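Local coordinates for oxidoreductase (Listeria innocua, PDB 3E18), which binds NAD and is probably an NAD-dependent dehydrogenase of the GFO/IDH/MocA oxidoreductase family, although its substrate is unknown, at residues K4-G12 with K65-T73. Residues are numbered along the deposited sequence; the frame is centred on the assembly and turned at random.
Sequences KKYQLVIVG and KVDAVLIAT. With NAD (nicotinamide-adenine-dinucleotide), chain E.
Asp-67 and Gln-7 join the two segments where they first come alongside, and they illustrate how a side chain can take over where a parallel sheet begins. With its CG beside its own backbone N (chi1 -57°), Asp-67 turns its carboxylate so that OD2 accepts the backbone N-H of Gln-7 on its anti side, 2.8 Å from Gln-7 N, with a nearly straight bond. Gln-7 O in turn receives two amides, Asp-67 N and Ala-68 N, the latter at 3.1 Å and more bent. The aspartate also brings CB against the edge of the Tyr-6 ring, 3.9 Å from CD1, its carboxylate almost perpendicular to the ring. Gln-7 folds back at chi2 (-62°), so that NE2 meets Lys-5 O from above the carbonyl plane while OE1 is hydrogen-bonded to His-33 of strand 30-36.

Beyond this start, 6-11 and 68-71 run as adjacent parallel strands of the five-stranded Rossmann sheet, 68-71 in the middle, linked by a ladder of backbone hydrogen bonds: Val-9 N to Ala-68 O, Leu-70 N to Val-9 O, Val-11 N to Leu-70 O and Ala-72 N to Val-11 O. On one face of the sheet Leu-8 reaches across, CD1 lying 3.8 Å from Ala-68 CB and CD2 close to Leu-70 CB; Ile-10 and Leu-70 run alongside each other, their CD1 atoms 3.8 Å apart. On the other face, Val-9 CG2 meets Val-66 CG2 at 3.6 Å, the two side chains set nearly square to each other, and Val-11 CG2 leans on Val-69 CB beneath helix 57-62.

Val-11 and the loops just past the strands meet NAD. Val-11 CG1 faces adenine C2A. Thr-73 sets CG2 3.5 Å from adenine C4A, its OG1 hydrogen-bonded to Ser-77, while Gly-12, first glycine of an apparent GxGxxG motif, brings its CA close to ribose O4B.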
loop_
_atom_site.group_PDB
_atom_site.type_symbol
_atom_site.label_atom_id
_atom_site.label_comp_id
_atom_site.label_asym_id
_atom_site.label_seq_id
_atom_site.Cartn_x
_atom_site.Cartn_y
_atom_site.Cartn_z
ATOM N N LYS A 4 -47.939 -12.875 13.812
ATOM C CA LYS A 4 -46.909 -12.829 14.859
ATOM C C LYS A 4 -45.747 -11.832 14.634
ATOM O O LYS A 4 -44.571 -12.226 14.657
ATOM C CB LYS A 4 -46.312 -14.231 15.030
ATOM C CG LYS A 4 -47.233 -15.290 15.596
ATOM C CD LYS A 4 -46.417 -16.391 16.282
ATOM C CE LYS A 4 -45.363 -16.994 15.350
ATOM N NZ LYS A 4 -44.500 -18.028 16.006
ATOM N N LYS A 5 -46.063 -10.551 14.452
ATOM C CA LYS A 5 -45.048 -9.559 14.108
ATOM C C LYS A 5 -44.321 -8.978 15.318
ATOM O O LYS A 5 -44.957 -8.449 16.235
ATOM C CB LYS A 5 -45.660 -8.427 13.280
ATOM C CG LYS A 5 -45.659 -8.690 11.782
ATOM C CD LYS A 5 -45.879 -7.401 10.996
ATOM C CE LYS A 5 -45.429 -7.530 9.542
ATOM N NZ LYS A 5 -46.204 -8.561 8.796
ATOM N N TYR A 6 -42.989 -9.070 15.310
ATOM C CA TYR A 6 -42.162 -8.417 16.324
ATOM C C TYR A 6 -42.219 -6.908 16.178
ATOM O O TYR A 6 -42.139 -6.389 15.073
ATOM C CB TYR A 6 -40.722 -8.855 16.207
ATOM C CG TYR A 6 -40.480 -10.280 16.622
ATOM C CD1 TYR A 6 -40.397 -10.629 17.966
ATOM C CD2 TYR A 6 -40.319 -11.278 15.669
ATOM C CE1 TYR A 6 -40.159 -11.950 18.355
ATOM C CE2 TYR A 6 -40.078 -12.604 16.048
ATOM C CZ TYR A 6 -40.005 -12.927 17.392
ATOM O OH TYR A 6 -39.767 -14.235 17.770
ATOM N N GLN A 7 -42.340 -6.217 17.305
ATOM C CA GLN A 7 -42.436 -4.770 17.324
ATOM C C GLN A 7 -41.097 -4.179 17.716
ATOM O O GLN A 7 -40.579 -4.458 18.810
ATOM C CB GLN A 7 -43.507 -4.341 18.327
ATOM C CG GLN A 7 -44.863 -5.013 18.103
ATOM C CD GLN A 7 -45.457 -4.676 16.756
ATOM O OE1 GLN A 7 -45.632 -3.501 16.419
ATOM N NE2 GLN A 7 -45.771 -5.709 15.971
ATOM N N LEU A 8 -40.550 -3.365 16.818
ATOM C CA LEU A 8 -39.251 -2.713 16.999
ATOM C C LEU A 8 -39.445 -1.229 17.240
ATOM O O LEU A 8 -40.214 -0.593 16.529
ATOM C CB LEU A 8 -38.399 -2.900 15.737
ATOM C CG LEU A 8 -37.018 -2.239 15.736
ATOM C CD1 LEU A 8 -36.025 -3.182 16.424
ATOM C CD2 LEU A 8 -36.583 -1.951 14.328
ATOM N N VAL A 9 -38.755 -0.670 18.234
ATOM C CA VAL A 9 -38.725 0.787 18.399
ATOM C C VAL A 9 -37.364 1.344 17.975
ATOM O O VAL A 9 -36.314 0.807 18.349
ATOM C CB VAL A 9 -39.115 1.231 19.839
ATOM C CG1 VAL A 9 -38.819 2.719 20.076
ATOM C CG2 VAL A 9 -40.601 0.921 20.106
ATOM N N ILE A 10 -37.404 2.404 17.168
ATOM C CA ILE A 10 -36.214 3.124 16.724
ATOM C C ILE A 10 -35.794 4.120 17.798
ATOM O O ILE A 10 -36.567 5.008 18.170
ATOM C CB ILE A 10 -36.468 3.879 15.375
ATOM C CG1 ILE A 10 -36.902 2.912 14.261
ATOM C CG2 ILE A 10 -35.263 4.749 14.961
ATOM C CD1 ILE A 10 -35.928 1.829 13.929
ATOM N N VAL A 11 -34.574 3.950 18.309
ATOM C CA VAL A 11 -33.997 4.858 19.310
ATOM C C VAL A 11 -32.847 5.635 18.669
ATOM O O VAL A 11 -31.766 5.092 18.414
ATOM C CB VAL A 11 -33.471 4.092 20.550
ATOM C CG1 VAL A 11 -32.985 5.061 21.607
ATOM C CG2 VAL A 11 -34.557 3.182 21.114
ATOM N N GLY A 12 -33.085 6.914 18.419
ATOM C CA GLY A 12 -32.141 7.730 17.682
ATOM C C GLY A 12 -32.709 7.945 16.294
ATOM O O GLY A 12 -32.471 7.151 15.388
ATOM N N LYS A 65 -45.712 -4.052 24.767
ATOM C CA LYS A 65 -45.910 -4.294 23.339
ATOM C C LYS A 65 -44.602 -4.310 22.533
ATOM O O LYS A 65 -44.570 -4.831 21.420
ATOM C CB LYS A 65 -46.856 -3.247 22.741
ATOM C CG LYS A 65 -48.328 -3.585 22.845
ATOM C CD LYS A 65 -49.031 -2.687 23.840
ATOM C CE LYS A 65 -50.299 -2.083 23.241
ATOM N NZ LYS A 65 -51.157 -3.090 22.546
ATOM N N VAL A 66 -43.537 -3.732 23.093
ATOM C CA VAL A 66 -42.235 -3.638 22.419
ATOM C C VAL A 66 -41.435 -4.923 22.611
ATOM O O VAL A 66 -41.279 -5.397 23.728
ATOM C CB VAL A 66 -41.439 -2.424 22.935
ATOM C CG1 VAL A 66 -40.019 -2.371 22.318
ATOM C CG2 VAL A 66 -42.211 -1.129 22.628
ATOM N N ASP A 67 -40.942 -5.492 21.515
ATOM C CA ASP A 67 -40.126 -6.699 21.588
ATOM C C ASP A 67 -38.636 -6.412 21.455
ATOM O O ASP A 67 -37.815 -7.152 21.976
ATOM C CB ASP A 67 -40.549 -7.669 20.494
ATOM C CG ASP A 67 -42.018 -8.012 20.574
ATOM O OD1 ASP A 67 -42.469 -8.393 21.672
ATOM O OD2 ASP A 67 -42.720 -7.877 19.550
ATOM N N ALA A 68 -38.300 -5.348 20.730
ATOM C CA ALA A 68 -36.904 -5.074 20.370
ATOM C C ALA A 68 -36.671 -3.591 20.167
ATOM O O ALA A 68 -37.607 -2.841 19.868
ATOM C CB ALA A 68 -36.513 -5.864 19.120
ATOM N N VAL A 69 -35.429 -3.156 20.381
ATOM C CA VAL A 69 -35.053 -1.784 20.055
ATOM C C VAL A 69 -33.910 -1.744 19.051
ATOM O O VAL A 69 -33.034 -2.616 19.027
ATOM C CB VAL A 69 -34.717 -0.901 21.308
ATOM C CG1 VAL A 69 -35.875 -0.895 22.311
ATOM C CG2 VAL A 69 -33.420 -1.339 21.964
ATOM N N LEU A 70 -33.957 -0.735 18.194
ATOM C CA LEU A 70 -32.859 -0.422 17.297
ATOM C C LEU A 70 -32.145 0.802 17.864
ATOM O O LEU A 70 -32.761 1.853 18.029
ATOM C CB LEU A 70 -33.396 -0.150 15.879
ATOM C CG LEU A 70 -32.469 0.199 14.691
ATOM C CD1 LEU A 70 -32.230 1.685 14.613
ATOM C CD2 LEU A 70 -31.123 -0.516 14.765
ATOM N N ILE A 71 -30.847 0.672 18.141
ATOM C CA ILE A 71 -30.048 1.803 18.647
ATOM C C ILE A 71 -29.240 2.473 17.544
ATOM O O ILE A 71 -28.280 1.914 17.028
ATOM C CB ILE A 71 -29.158 1.396 19.846
ATOM C CG1 ILE A 71 -30.060 0.958 21.001
ATOM C CG2 ILE A 71 -28.261 2.560 20.334
ATOM C CD1 ILE A 71 -29.402 0.009 21.920
ATOM N N ALA A 72 -29.657 3.680 17.180
ATOM C CA ALA A 72 -28.957 4.436 16.151
ATOM C C ALA A 72 -28.590 5.835 16.659
ATOM O O ALA A 72 -28.832 6.857 15.997
ATOM C CB ALA A 72 -29.800 4.508 14.887
ATOM N N THR A 73 -27.996 5.867 17.846
ATOM C CA THR A 73 -27.522 7.099 18.478
ATOM C C THR A 73 -26.003 7.211 18.248
ATOM O O THR A 73 -25.397 6.245 17.777
ATOM C CB THR A 73 -27.832 7.077 19.982
ATOM O OG1 THR A 73 -27.123 5.987 20.591
ATOM C CG2 THR A 73 -29.316 6.923 20.229
HETATM P PA NAD E . -27.150 11.402 13.663
HETATM O O1A NAD E . -27.629 11.747 12.306
HETATM O O2A NAD E . -26.437 12.496 14.347
HETATM O O5B NAD E . -28.374 10.880 14.561
HETATM C C5B NAD E . -28.236 10.422 15.887
HETATM C C4B NAD E . -29.563 10.681 16.593
HETATM O O4B NAD E . -29.557 10.134 17.899
HETATM C C3B NAD E . -29.825 12.178 16.735
HETATM O O3B NAD E . -31.098 12.472 16.210
HETATM C C2B NAD E . -29.784 12.416 18.231
HETATM O O2B NAD E . -30.672 13.428 18.648
HETATM C C1B NAD E . -30.156 11.054 18.787
HETATM N N9A NAD E . -29.661 10.821 20.153
HETATM C C8A NAD E . -28.470 11.237 20.698
HETATM N N7A NAD E . -28.406 10.796 21.978
HETATM C C5A NAD E . -29.542 10.111 22.250
HETATM C C6A NAD E . -29.999 9.467 23.394
HETATM N N6A NAD E . -29.174 9.307 24.428
HETATM N N1A NAD E . -31.235 8.839 23.374
HETATM C C2A NAD E . -32.016 8.854 22.235
HETATM N N3A NAD E . -31.556 9.499 21.105
HETATM C C4A NAD E . -30.341 10.118 21.112
HETATM O O3 NAD E . -26.186 10.103 13.564
HETATM P PN NAD E . -26.244 9.011 12.404
HETATM O O1N NAD E . -25.343 9.415 11.291
HETATM O O2N NAD E . -27.642 8.612 12.127
HETATM O O5D NAD E . -25.493 7.750 13.127
HETATM C C5D NAD E . -25.979 7.140 14.303
HETATM C C4D NAD E . -25.351 5.737 14.457
HETATM O O4D NAD E . -25.510 5.004 13.255
HETATM C C3D NAD E . -23.855 5.774 14.718
HETATM O O3D NAD E . -23.499 4.681 15.552
HETATM C C2D NAD E . -23.217 5.548 13.363
HETATM O O2D NAD E . -21.985 4.880 13.508
HETATM C C1D NAD E . -24.249 4.655 12.687
HETATM N N1N NAD E . -24.280 4.714 11.201
HETATM C C2N NAD E . -24.138 3.528 10.539
HETATM C C3N NAD E . -24.158 3.455 9.150
HETATM C C7N NAD E . -24.231 2.107 8.502
HETATM O O7N NAD E . -24.045 2.006 7.116
HETATM N N7N NAD E . -24.482 1.020 9.239
HETATM C C4N NAD E . -24.364 4.627 8.408
HETATM C C5N NAD E . -24.527 5.839 9.085
HETATM C C6N NAD E . -24.492 5.869 10.484
#